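Local coordinates for protein ceramide very long chain fatty acid hydroxylase SCS7 (Saccharomyces cerevisiae, PDB 4ZR1) that hydroxylates the very long chain fatty acid of ceramides, probably at C-2 and probably at a dimetal centre, with molecular oxygen and electrons from cytochrome b5, at residues L204-L209 with A216-G221; V109-V114 with L193-C198; W105-A110 with C227-H232; W142-Y147 with E272-Y277. All blocks are in the same frame, centred on the assembly; numbering follows the deposited sequence.

Interaction 1: L204-L209 with A216-G221. With TRD (tridecane), chain K.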
# COMPACT_ATOMS: atom_id res chain seq x y z
N LEU A 204 -15.48 -4.00 16.26
CA LEU A 204 -16.33 -2.81 16.25
C LEU A 204 -17.69 -3.08 15.58
O LEU A 204 -18.73 -2.76 16.13
CB LEU A 204 -15.61 -1.67 15.54
CG LEU A 204 -16.23 -0.27 15.65
CD1 LEU A 204 -16.36 0.13 17.11
CD2 LEU A 204 -15.41 0.76 14.89
N VAL A 205 -17.66 -3.69 14.39
CA VAL A 205 -18.87 -4.08 13.68
C VAL A 205 -19.77 -5.01 14.51
O VAL A 205 -20.99 -4.82 14.57
CB VAL A 205 -18.52 -4.78 12.34
CG1 VAL A 205 -19.78 -5.25 11.62
CG2 VAL A 205 -17.71 -3.87 11.46
N PHE A 206 -19.18 -6.02 15.15
CA PHE A 206 -19.97 -7.00 15.89
C PHE A 206 -20.40 -6.48 17.27
O PHE A 206 -21.22 -7.10 17.93
CB PHE A 206 -19.21 -8.31 16.03
CG PHE A 206 -19.32 -9.20 14.83
CD1 PHE A 206 -18.39 -9.15 13.81
CD2 PHE A 206 -20.39 -10.08 14.71
CE1 PHE A 206 -18.50 -9.96 12.70
CE2 PHE A 206 -20.52 -10.89 13.60
CZ PHE A 206 -19.57 -10.83 12.60
N ALA A 207 -19.85 -5.34 17.67
CA ALA A 207 -20.23 -4.70 18.92
C ALA A 207 -21.34 -3.68 18.72
O ALA A 207 -22.13 -3.43 19.63
CB ALA A 207 -19.03 -4.04 19.55
N LEU A 208 -21.40 -3.09 17.53
CA LEU A 208 -22.43 -2.11 17.21
C LEU A 208 -23.67 -2.75 16.57
O LEU A 208 -24.77 -2.63 17.09
CB LEU A 208 -21.89 -1.03 16.28
CG LEU A 208 -20.65 -0.29 16.79
CD1 LEU A 208 -20.30 0.84 15.85
CD2 LEU A 208 -20.86 0.21 18.21
N LEU A 209 -23.47 -3.42 15.45
CA LEU A 209 -24.59 -3.93 14.66
C LEU A 209 -25.22 -5.16 15.28
O LEU A 209 -24.57 -5.91 16.01
CB LEU A 209 -24.14 -4.25 13.23
CG LEU A 209 -24.18 -3.12 12.20
CD1 LEU A 209 -23.37 -1.92 12.64
CD2 LEU A 209 -23.67 -3.64 10.87
N ALA A 216 -23.30 -9.91 7.46
CA ALA A 216 -23.46 -9.39 6.11
C ALA A 216 -22.58 -8.16 5.87
O ALA A 216 -21.97 -8.02 4.82
CB ALA A 216 -24.92 -9.05 5.84
N GLY A 217 -22.54 -7.27 6.86
CA GLY A 217 -21.75 -6.05 6.76
C GLY A 217 -20.26 -6.33 6.72
O GLY A 217 -19.54 -5.78 5.89
N PHE A 218 -19.78 -7.18 7.63
CA PHE A 218 -18.38 -7.55 7.64
C PHE A 218 -17.99 -8.30 6.37
O PHE A 218 -16.89 -8.10 5.85
CB PHE A 218 -18.04 -8.41 8.87
CG PHE A 218 -16.61 -8.86 8.90
CD1 PHE A 218 -15.59 -7.96 9.20
CD2 PHE A 218 -16.28 -10.17 8.60
CE1 PHE A 218 -14.26 -8.37 9.22
CE2 PHE A 218 -14.94 -10.59 8.62
CZ PHE A 218 -13.94 -9.68 8.93
N ALA A 219 -18.87 -9.16 5.88
CA ALA A 219 -18.55 -9.92 4.68
C ALA A 219 -18.25 -8.95 3.54
O ALA A 219 -17.31 -9.15 2.78
CB ALA A 219 -19.69 -10.86 4.31
N GLY A 220 -19.05 -7.89 3.45
CA GLY A 220 -18.89 -6.88 2.42
C GLY A 220 -17.60 -6.07 2.54
O GLY A 220 -16.88 -5.89 1.56
N GLY A 221 -17.33 -5.57 3.74
CA GLY A 221 -16.10 -4.86 4.00
C GLY A 221 -14.88 -5.71 3.68
O GLY A 221 -13.89 -5.22 3.12
C1 TRD K . -7.22 -3.04 6.72
C2 TRD K . -8.44 -3.31 7.59
C3 TRD K . -9.52 -3.99 6.76
C4 TRD K . -10.88 -3.93 7.42
C5 TRD K . -11.88 -4.75 6.62
C6 TRD K . -13.18 -4.87 7.40
C7 TRD K . -14.22 -3.91 6.86
C8 TRD K . -15.29 -3.59 7.90
C9 TRD K . -16.61 -3.24 7.21
C10 TRD K . -17.67 -2.73 8.17
C11 TRD K . -18.98 -2.49 7.44
C12 TRD K . -20.06 -2.05 8.41
C13 TRD K . -21.43 -1.91 7.75

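Interaction 2: V109-V114 with L193-C198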
# COMPACT_ATOMS: atom_id res chain seq x y z
N VAL A 109 -7.40 -16.44 -1.86
CA VAL A 109 -7.54 -17.79 -1.30
C VAL A 109 -7.66 -17.75 0.22
O VAL A 109 -8.28 -18.63 0.81
CB VAL A 109 -6.36 -18.76 -1.68
CG1 VAL A 109 -6.12 -18.75 -3.18
CG2 VAL A 109 -5.10 -18.41 -0.94
N ALA A 110 -7.08 -16.75 0.87
CA ALA A 110 -7.17 -16.68 2.32
C ALA A 110 -8.51 -16.12 2.77
O ALA A 110 -9.09 -16.61 3.74
CB ALA A 110 -6.03 -15.85 2.89
N TRP A 111 -9.03 -15.12 2.07
CA TRP A 111 -10.12 -14.33 2.64
C TRP A 111 -11.49 -14.49 2.01
O TRP A 111 -12.50 -14.30 2.69
CB TRP A 111 -9.71 -12.86 2.63
CG TRP A 111 -8.47 -12.63 3.45
CD1 TRP A 111 -7.29 -12.07 3.03
CD2 TRP A 111 -8.26 -12.99 4.82
NE1 TRP A 111 -6.38 -12.05 4.05
CE2 TRP A 111 -6.94 -12.61 5.16
CE3 TRP A 111 -9.06 -13.60 5.80
CZ2 TRP A 111 -6.41 -12.81 6.43
CZ3 TRP A 111 -8.53 -13.80 7.05
CH2 TRP A 111 -7.22 -13.40 7.36
N LEU A 112 -11.55 -14.84 0.74
CA LEU A 112 -12.84 -15.12 0.11
C LEU A 112 -13.63 -16.26 0.80
O LEU A 112 -14.85 -16.22 0.82
CB LEU A 112 -12.66 -15.44 -1.37
CG LEU A 112 -12.35 -14.27 -2.30
CD1 LEU A 112 -12.43 -14.73 -3.76
CD2 LEU A 112 -13.30 -13.11 -2.06
N PRO A 113 -12.94 -17.27 1.37
CA PRO A 113 -13.79 -18.19 2.15
C PRO A 113 -14.38 -17.55 3.40
O PRO A 113 -15.47 -17.94 3.81
CB PRO A 113 -12.83 -19.32 2.52
CG PRO A 113 -11.81 -19.31 1.44
CD PRO A 113 -11.62 -17.85 1.11
N VAL A 114 -13.69 -16.59 3.99
CA VAL A 114 -14.25 -15.91 5.15
C VAL A 114 -15.43 -15.03 4.71
O VAL A 114 -16.45 -14.99 5.39
CB VAL A 114 -13.18 -15.08 5.90
CG1 VAL A 114 -13.80 -14.30 7.04
CG2 VAL A 114 -12.09 -16.00 6.45
N LEU A 193 -0.10 -9.50 8.87
CA LEU A 193 -0.36 -8.09 9.16
C LEU A 193 -1.83 -7.74 9.00
O LEU A 193 -2.35 -6.92 9.76
CB LEU A 193 0.47 -7.16 8.28
CG LEU A 193 1.99 -7.11 8.46
CD1 LEU A 193 2.58 -6.01 7.59
CD2 LEU A 193 2.39 -6.96 9.92
N PHE A 194 -2.50 -8.33 8.01
CA PHE A 194 -3.89 -7.97 7.77
C PHE A 194 -4.76 -8.27 9.00
O PHE A 194 -5.63 -7.47 9.37
CB PHE A 194 -4.46 -8.69 6.55
CG PHE A 194 -5.93 -8.44 6.36
CD1 PHE A 194 -6.38 -7.23 5.86
CD2 PHE A 194 -6.87 -9.39 6.75
CE1 PHE A 194 -7.73 -6.97 5.72
CE2 PHE A 194 -8.23 -9.14 6.61
CZ PHE A 194 -8.65 -7.93 6.10
N VAL A 195 -4.51 -9.41 9.63
CA VAL A 195 -5.25 -9.83 10.82
C VAL A 195 -5.15 -8.82 11.97
O VAL A 195 -6.14 -8.50 12.63
CB VAL A 195 -4.75 -11.20 11.29
CG1 VAL A 195 -5.33 -11.56 12.65
CG2 VAL A 195 -5.08 -12.26 10.24
N ILE A 196 -3.94 -8.30 12.21
CA ILE A 196 -3.71 -7.27 13.22
C ILE A 196 -4.53 -6.00 12.98
O ILE A 196 -5.00 -5.37 13.92
CB ILE A 196 -2.23 -6.87 13.28
CG1 ILE A 196 -1.34 -8.07 13.60
CG2 ILE A 196 -2.00 -5.79 14.29
CD1 ILE A 196 0.14 -7.76 13.38
N LEU A 197 -4.68 -5.61 11.71
CA LEU A 197 -5.37 -4.37 11.35
C LEU A 197 -6.88 -4.56 11.29
O LEU A 197 -7.65 -3.69 11.67
CB LEU A 197 -4.88 -3.85 10.00
CG LEU A 197 -3.40 -3.52 9.88
CD1 LEU A 197 -3.02 -3.37 8.43
CD2 LEU A 197 -3.09 -2.24 10.63
N CYS A 198 -7.28 -5.73 10.81
CA CYS A 198 -8.68 -6.05 10.63
C CYS A 198 -9.38 -6.29 11.95
O CYS A 198 -10.56 -5.96 12.11
CB CYS A 198 -8.82 -7.27 9.73
SG CYS A 198 -10.50 -7.66 9.32

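Interaction 3: W105-A110 with C227-H232. With ZN (zinc ion), chain C; BOG (octyl beta-D-glucopyranoside), chain J; BOG (octyl beta-D-glucopyranoside), chain G.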
# COMPACT_ATOMS: atom_id res chain seq x y z
N TRP A 105 -2.13 -14.03 -5.35
CA TRP A 105 -3.20 -15.01 -5.16
C TRP A 105 -3.45 -15.37 -3.70
O TRP A 105 -4.41 -16.07 -3.38
CB TRP A 105 -2.92 -16.29 -5.96
CG TRP A 105 -1.57 -16.90 -5.72
CD1 TRP A 105 -0.45 -16.72 -6.48
CD2 TRP A 105 -1.19 -17.77 -4.65
NE1 TRP A 105 0.60 -17.43 -5.95
CE2 TRP A 105 0.17 -18.09 -4.82
CE3 TRP A 105 -1.88 -18.32 -3.55
CZ2 TRP A 105 0.87 -18.93 -3.95
CZ3 TRP A 105 -1.18 -19.16 -2.68
CH2 TRP A 105 0.18 -19.45 -2.89
N VAL A 106 -2.59 -14.90 -2.80
CA VAL A 106 -2.71 -15.27 -1.40
C VAL A 106 -3.95 -14.63 -0.76
O VAL A 106 -4.65 -15.26 0.05
CB VAL A 106 -1.44 -14.88 -0.62
CG1 VAL A 106 -1.62 -15.13 0.89
CG2 VAL A 106 -0.27 -15.66 -1.15
N VAL A 107 -4.22 -13.38 -1.13
CA VAL A 107 -5.34 -12.65 -0.55
C VAL A 107 -6.70 -13.28 -0.90
O VAL A 107 -7.51 -13.54 -0.01
CB VAL A 107 -5.32 -11.17 -0.98
CG1 VAL A 107 -6.47 -10.43 -0.33
CG2 VAL A 107 -3.98 -10.53 -0.65
N PRO A 108 -6.98 -13.53 -2.20
CA PRO A 108 -8.26 -14.20 -2.47
C PRO A 108 -8.41 -15.57 -1.81
O PRO A 108 -9.48 -15.82 -1.23
CB PRO A 108 -8.27 -14.35 -3.99
CG PRO A 108 -7.27 -13.36 -4.50
CD PRO A 108 -6.24 -13.24 -3.44
N VAL A 109 -7.40 -16.44 -1.86
CA VAL A 109 -7.54 -17.79 -1.30
C VAL A 109 -7.66 -17.75 0.22
O VAL A 109 -8.28 -18.63 0.81
CB VAL A 109 -6.36 -18.76 -1.68
CG1 VAL A 109 -6.12 -18.75 -3.18
CG2 VAL A 109 -5.10 -18.41 -0.94
N ALA A 110 -7.08 -16.75 0.87
CA ALA A 110 -7.17 -16.68 2.32
C ALA A 110 -8.51 -16.12 2.77
O ALA A 110 -9.09 -16.61 3.74
CB ALA A 110 -6.03 -15.85 2.89
N CYS A 227 -10.92 -7.00 -3.09
CA CYS A 227 -10.97 -6.33 -4.38
C CYS A 227 -9.88 -5.27 -4.46
O CYS A 227 -9.21 -5.15 -5.48
CB CYS A 227 -12.35 -5.72 -4.62
SG CYS A 227 -13.66 -6.94 -4.82
N TYR A 228 -9.71 -4.50 -3.39
CA TYR A 228 -8.66 -3.48 -3.31
C TYR A 228 -7.23 -4.00 -3.58
O TYR A 228 -6.52 -3.44 -4.42
CB TYR A 228 -8.69 -2.81 -1.93
CG TYR A 228 -7.35 -2.22 -1.51
CD1 TYR A 228 -6.93 -0.99 -2.00
CD2 TYR A 228 -6.52 -2.90 -0.63
CE1 TYR A 228 -5.70 -0.46 -1.64
CE2 TYR A 228 -5.30 -2.38 -0.26
CZ TYR A 228 -4.89 -1.16 -0.77
OH TYR A 228 -3.67 -0.63 -0.39
N ASP A 229 -6.81 -5.03 -2.85
CA ASP A 229 -5.43 -5.50 -2.90
C ASP A 229 -5.14 -6.17 -4.23
O ASP A 229 -4.05 -6.03 -4.76
CB ASP A 229 -5.13 -6.48 -1.76
CG ASP A 229 -3.86 -6.13 -0.96
OD1 ASP A 229 -3.09 -5.22 -1.36
OD2 ASP A 229 -3.63 -6.79 0.08
N GLU A 230 -6.13 -6.90 -4.75
CA GLU A 230 -6.02 -7.49 -6.07
C GLU A 230 -5.96 -6.39 -7.12
O GLU A 230 -5.08 -6.39 -7.98
CB GLU A 230 -7.19 -8.42 -6.35
CG GLU A 230 -7.20 -9.63 -5.44
CD GLU A 230 -5.88 -10.38 -5.47
OE1 GLU A 230 -5.59 -11.04 -6.48
OE2 GLU A 230 -5.13 -10.30 -4.48
N CYS A 231 -6.88 -5.44 -7.03
CA CYS A 231 -6.82 -4.28 -7.89
C CYS A 231 -5.44 -3.64 -7.78
O CYS A 231 -4.74 -3.46 -8.78
CB CYS A 231 -7.91 -3.27 -7.54
SG CYS A 231 -7.95 -1.83 -8.65
N HIS A 232 -5.04 -3.32 -6.55
CA HIS A 232 -3.75 -2.69 -6.28
C HIS A 232 -2.61 -3.44 -6.96
O HIS A 232 -1.77 -2.83 -7.61
CB HIS A 232 -3.49 -2.61 -4.79
CG HIS A 232 -2.25 -1.86 -4.44
ND1 HIS A 232 -1.63 -1.95 -3.22
CD2 HIS A 232 -1.52 -0.98 -5.17
CE1 HIS A 232 -0.56 -1.18 -3.21
NE2 HIS A 232 -0.47 -0.58 -4.38
ZN ZN C . 1.01 0.91 -5.32
C1 BOG J . 5.74 -21.04 -7.68
O1 BOG J . 4.51 -21.59 -7.30
C2 BOG J . 5.54 -20.16 -8.89
O2 BOG J . 4.93 -20.92 -9.91
C3 BOG J . 6.89 -19.67 -9.34
O3 BOG J . 6.73 -18.72 -10.37
C4 BOG J . 7.59 -19.01 -8.17
O4 BOG J . 8.92 -18.68 -8.51
C5 BOG J . 7.59 -19.95 -6.98
O5 BOG J . 6.26 -20.25 -6.64
C6 BOG J . 8.29 -19.29 -5.81
O6 BOG J . 9.68 -19.53 -5.90
C1' BOG J . 3.75 -20.73 -6.49
C2' BOG J . 2.62 -20.14 -7.29
C3' BOG J . 1.53 -21.18 -7.47
C4' BOG J . 0.23 -20.66 -6.89
C5' BOG J . -0.43 -21.71 -6.02
C6' BOG J . -1.92 -21.46 -5.94
C7' BOG J . -2.48 -22.25 -4.77
C8' BOG J . -3.89 -21.81 -4.44
C1 BOG G . -5.32 -9.56 -16.45
O1 BOG G . -5.52 -8.96 -15.19
C2 BOG G . -4.00 -9.09 -17.01
O2 BOG G . -4.07 -7.70 -17.21
C3 BOG G . -3.72 -9.76 -18.34
O3 BOG G . -2.39 -9.48 -18.71
C4 BOG G . -3.93 -11.25 -18.23
O4 BOG G . -3.91 -11.81 -19.52
C5 BOG G . -5.28 -11.51 -17.59
O5 BOG G . -5.29 -10.96 -16.30
C6 BOG G . -5.55 -13.00 -17.53
O6 BOG G . -4.33 -13.70 -17.36
C1' BOG G . -6.60 -8.05 -15.11
C2' BOG G . -7.07 -8.00 -13.67
C3' BOG G . -8.12 -6.92 -13.50
C4' BOG G . -9.04 -7.30 -12.36
C5' BOG G . -8.31 -7.18 -11.04
C6' BOG G . -9.19 -6.41 -10.07
C7' BOG G . -10.14 -7.34 -9.36
C8' BOG G . -10.90 -6.56 -8.31

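Interaction 4: W142-Y147 with E272-Y277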
# COMPACT_ATOMS: atom_id res chain seq x y z
N TRP A 142 -15.72 0.04 3.05
CA TRP A 142 -14.35 -0.35 2.75
C TRP A 142 -13.61 0.76 1.99
O TRP A 142 -12.47 1.08 2.33
CB TRP A 142 -14.25 -1.65 1.92
CG TRP A 142 -12.87 -1.67 1.31
CD1 TRP A 142 -12.55 -1.43 0.01
CD2 TRP A 142 -11.63 -1.80 2.01
NE1 TRP A 142 -11.18 -1.45 -0.16
CE2 TRP A 142 -10.59 -1.67 1.06
CE3 TRP A 142 -11.28 -2.05 3.35
CZ2 TRP A 142 -9.24 -1.77 1.41
CZ3 TRP A 142 -9.94 -2.14 3.69
CH2 TRP A 142 -8.94 -2.01 2.72
N THR A 143 -14.25 1.33 0.97
CA THR A 143 -13.56 2.31 0.12
C THR A 143 -13.16 3.55 0.91
O THR A 143 -12.20 4.23 0.54
CB THR A 143 -14.42 2.79 -1.07
OG1 THR A 143 -15.44 3.70 -0.61
CG2 THR A 143 -15.05 1.62 -1.77
N LEU A 144 -13.90 3.83 1.98
CA LEU A 144 -13.61 4.97 2.83
C LEU A 144 -12.42 4.64 3.73
O LEU A 144 -11.49 5.44 3.86
CB LEU A 144 -14.83 5.37 3.66
CG LEU A 144 -14.69 6.72 4.37
CD1 LEU A 144 -14.33 7.84 3.38
CD2 LEU A 144 -15.97 7.05 5.11
N ILE A 145 -12.48 3.47 4.35
CA ILE A 145 -11.35 2.88 5.06
C ILE A 145 -10.08 2.83 4.19
O ILE A 145 -9.01 3.29 4.62
CB ILE A 145 -11.69 1.47 5.53
CG1 ILE A 145 -12.75 1.55 6.64
CG2 ILE A 145 -10.45 0.74 6.01
CD1 ILE A 145 -13.38 0.22 7.00
N GLU A 146 -10.23 2.29 2.99
CA GLU A 146 -9.16 2.28 1.99
C GLU A 146 -8.52 3.67 1.82
O GLU A 146 -7.31 3.80 1.85
CB GLU A 146 -9.69 1.79 0.64
CG GLU A 146 -8.73 1.98 -0.52
CD GLU A 146 -9.38 1.79 -1.88
OE1 GLU A 146 -9.14 2.64 -2.77
OE2 GLU A 146 -10.13 0.79 -2.06
N TYR A 147 -9.35 4.69 1.65
CA TYR A 147 -8.87 6.07 1.56
C TYR A 147 -8.19 6.53 2.86
O TYR A 147 -7.15 7.18 2.82
CB TYR A 147 -10.01 7.04 1.21
CG TYR A 147 -9.58 8.48 1.12
CD1 TYR A 147 -9.06 9.00 -0.06
CD2 TYR A 147 -9.68 9.33 2.22
CE1 TYR A 147 -8.65 10.32 -0.14
CE2 TYR A 147 -9.27 10.64 2.15
CZ TYR A 147 -8.76 11.13 0.97
OH TYR A 147 -8.36 12.44 0.90
N GLU A 272 -11.68 13.08 -4.62
CA GLU A 272 -12.42 14.23 -5.09
C GLU A 272 -13.19 14.86 -3.92
O GLU A 272 -13.10 16.06 -3.67
CB GLU A 272 -13.35 13.80 -6.22
CG GLU A 272 -13.19 14.60 -7.49
CD GLU A 272 -13.53 13.80 -8.74
OE1 GLU A 272 -14.48 13.00 -8.68
OE2 GLU A 272 -12.91 14.04 -9.80
N VAL A 273 -13.91 14.02 -3.19
CA VAL A 273 -14.67 14.42 -2.02
C VAL A 273 -13.83 15.20 -1.00
O VAL A 273 -14.26 16.24 -0.51
CB VAL A 273 -15.28 13.18 -1.32
CG1 VAL A 273 -15.94 13.57 -0.02
CG2 VAL A 273 -16.25 12.46 -2.26
N PHE A 274 -12.63 14.70 -0.70
CA PHE A 274 -11.79 15.30 0.34
C PHE A 274 -10.64 16.12 -0.22
O PHE A 274 -9.69 16.45 0.50
CB PHE A 274 -11.22 14.23 1.26
CG PHE A 274 -12.26 13.50 2.05
CD1 PHE A 274 -12.93 14.13 3.08
CD2 PHE A 274 -12.53 12.18 1.79
CE1 PHE A 274 -13.89 13.46 3.83
CE2 PHE A 274 -13.48 11.49 2.53
CZ PHE A 274 -14.16 12.13 3.56
N GLY A 275 -10.73 16.45 -1.50
CA GLY A 275 -9.78 17.34 -2.13
C GLY A 275 -8.35 16.88 -2.06
O GLY A 275 -7.47 17.61 -1.61
N THR A 276 -8.11 15.64 -2.48
CA THR A 276 -6.75 15.14 -2.64
C THR A 276 -6.58 14.52 -4.02
O THR A 276 -5.65 13.76 -4.24
CB THR A 276 -6.39 14.09 -1.56
OG1 THR A 276 -7.37 13.05 -1.55
CG2 THR A 276 -6.30 14.73 -0.18
N TYR A 277 -7.50 14.84 -4.93
CA TYR A 277 -7.44 14.32 -6.30
C TYR A 277 -6.06 14.59 -6.92
O TYR A 277 -5.40 15.57 -6.58
CB TYR A 277 -8.55 14.94 -7.16
CG TYR A 277 -8.61 14.36 -8.57
CD1 TYR A 277 -9.04 13.06 -8.78
CD2 TYR A 277 -8.25 15.12 -9.68
CE1 TYR A 277 -9.10 12.52 -10.06
CE2 TYR A 277 -8.31 14.59 -10.96
CZ TYR A 277 -8.74 13.29 -11.14
OH TYR A 277 -8.80 12.75 -12.40

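Interaction 1: L204-L209 with A216-G221
Phe206 and Phe218 meet between the third and fourth transmembrane helices, which form a helical hairpin whose turn lies just beyond Leu209. Val205 and Phe218 are the closest residues along the backbones, with CA atoms 7.0 Å apart. Along the Phe218 side chain, CB lies 4.2 Å from Phe206 CE1, where the two side chains cross at about a right angle. CG stands anti to the backbone N (chi1 177°), which sends the ring away from the partner helix segment. Further out, Phe218 CE1 reaches C6 of a bound tridecane at 4.1 Å and packs on Cys198 SG, and the ring also meets Tyr202 and His118 edge-to-face. The hydrocarbon threads between the two helices. Gly217 and Gly221 make room for it: Gly221 CA lies 3.6 Å from tridecane C7, and a side chain at Gly221 would run into C9. The result is an apolar groove inside the membrane domain, consistent with a path for an acyl chain. The facing wall is supplied by Val205, whose CG2 sits 3.5 Å from tridecane C10.

Interaction 2: V109-V114 with L193-C198
Trp111 and Phe194 mark the nearest approach of the backbones of the first and third transmembrane helices here, yet their CA atoms are 10.3 Å apart, so large side chains must span the distance. Trp111 does most of this. Its CG is anti to the carbonyl carbon (chi1 -60°), and the indole reaches across toward helix 191-208. Phe194 lays CD2 over one indole face, 3.5 Å from Trp111 CZ2 and 3.6 Å from Trp111 CE2. The planes of the phenyl and the five-membered ring are inclined at 52°, so the meeting is oblique. Val195 approaches the same indole differently: its CG2 sits at the edge, near the ring plane, 3.8 Å from Trp111 CH2. The opposite indole face carries Ala110 CB from the same helix. Phe194 is held in turn by Cys198 CB over one face of its ring, and it stacks with Tyr225. Replacing Trp111 with an alanine would probably open a gap between the helices and leave Phe194 and Val195 without their partner. Helix 106-125 is kinked at Pro113 and Val114, neither of whose nitrogens bonds the turn before; the proline has no amide hydrogen to give. This is aromatic packing between helices of a transmembrane bundle, in which Phe194 lines the apolar tridecane pocket and Trp111 backs it.

Interaction 3: W105-A110 with C227-H232
Val107 and Pro108 pack against Asp229 and Glu230 where the first and fourth transmembrane helices of the bundle run nearly antiparallel. The short axes are inclined at 158° and approach to 9.7 Å. Van der Waals contact between apolar carbons and acidic side chains joins the two segments, and no hydrogen bond crosses between them. The Glu230 chain is bent at chi2 (-54°), which turns its carboxylate against the proline ring: Glu230 OE2 lies 3.3 Å from Pro108 CD and Glu230 CD 3.4 Å from Pro108 CG. The same OE2 comes within 3.6 Å of Val107 CB. Val107 CG2, meanwhile, crosses to Asp229 OD2 at 3.8 Å.

Asp229 finds its polar partners outside the contact. Met189 N donates a hydrogen bond to OD2, and Tyr225 OH of the same helix makes a weak one, so OD2 of this buried acid has a polar partner even though its neighbour across the contact is aliphatic.

Detergent meets the outer surfaces. The alkyl tail of one octyl glucoside lies over a face of Trp105, with C4' 3.3 Å from Trp105 CE2, while Val106 CG2 is over the opposite face. A second tail reaches Cys227 O.

Metal coordination comes from the last residue of the segment. His177, His236, His251 and His255 complete the site of one zinc of the probable catalytic dimetal centre, to which His232 binds through NE2 at 2.3 Å.

Interaction 4: W142-Y147 with E272-Y277
Tyr147 OH donates a hydrogen bond of 2.7 Å to Thr276 OG1, which lies in the plane of the tyrosine ring at its edge. Phe274 flanks the same ring. The two aromatic planes are nearly parallel (24°) but displaced, with little ring over ring; their centroids are 5.3 Å apart and Tyr147 CE2 is 3.6 Å from Phe274 CD2. Leu144 adds a third touch, its CD1 reaching the edge of the phenyl at 3.8 Å from Phe274 CE2.

The next shell fixes these groups. Tyr147 has CG anti to its own amide nitrogen (chi1 179°), directing the ring toward the 272-277 segment. Arg151 NH1, one turn on in the same helix, also hydrogen-bonds the hydroxyl. Thr276 OG1 is bonded in turn to Asp271 OD1. Arginine, tyrosine, threonine and aspartate thus form a polar chain that probably reinforces the central bond. A phenylalanine in place of Tyr147 would keep the ring but is likely to leave Thr276 OG1 and Arg151 each without one polar mate.

Further out, the backbone presents Thr276 through a Schellman motif: Gly275, at positive phi, ends helix 269-273, with Thr276 N bonded to Asp271 O and Gly275 N to Glu272 O. The turn that ends this helix is thereby fastened to the second transmembrane helix, with the Tyr147 side chain about 6 Å from that of His150, a ligand of one of the two zinc ions.

From the N terminus, the first transmembrane helix opens interaction 3 at 105-110 and interaction 2 at 109-114, and the second opens interaction 4 at 142-147. Interaction 2 closes first, on helix 191-208, and interaction 1 follows in series as a short hairpin into helix 211-236. That helix also closes interaction 3, and interaction 4 closes last, at the C-terminal end of helix 269-273. Interaction 1 is therefore nested inside the loops of both 3 and 4, whereas interaction 4 crosses 2 and 3. Interactions 1 to 3 tie the first, third and fourth transmembrane helices together; interaction 4 ties the second to the probably cytoplasmic segment 272-277, and Trp142 touches Tyr228 and Gly221 of the fourth.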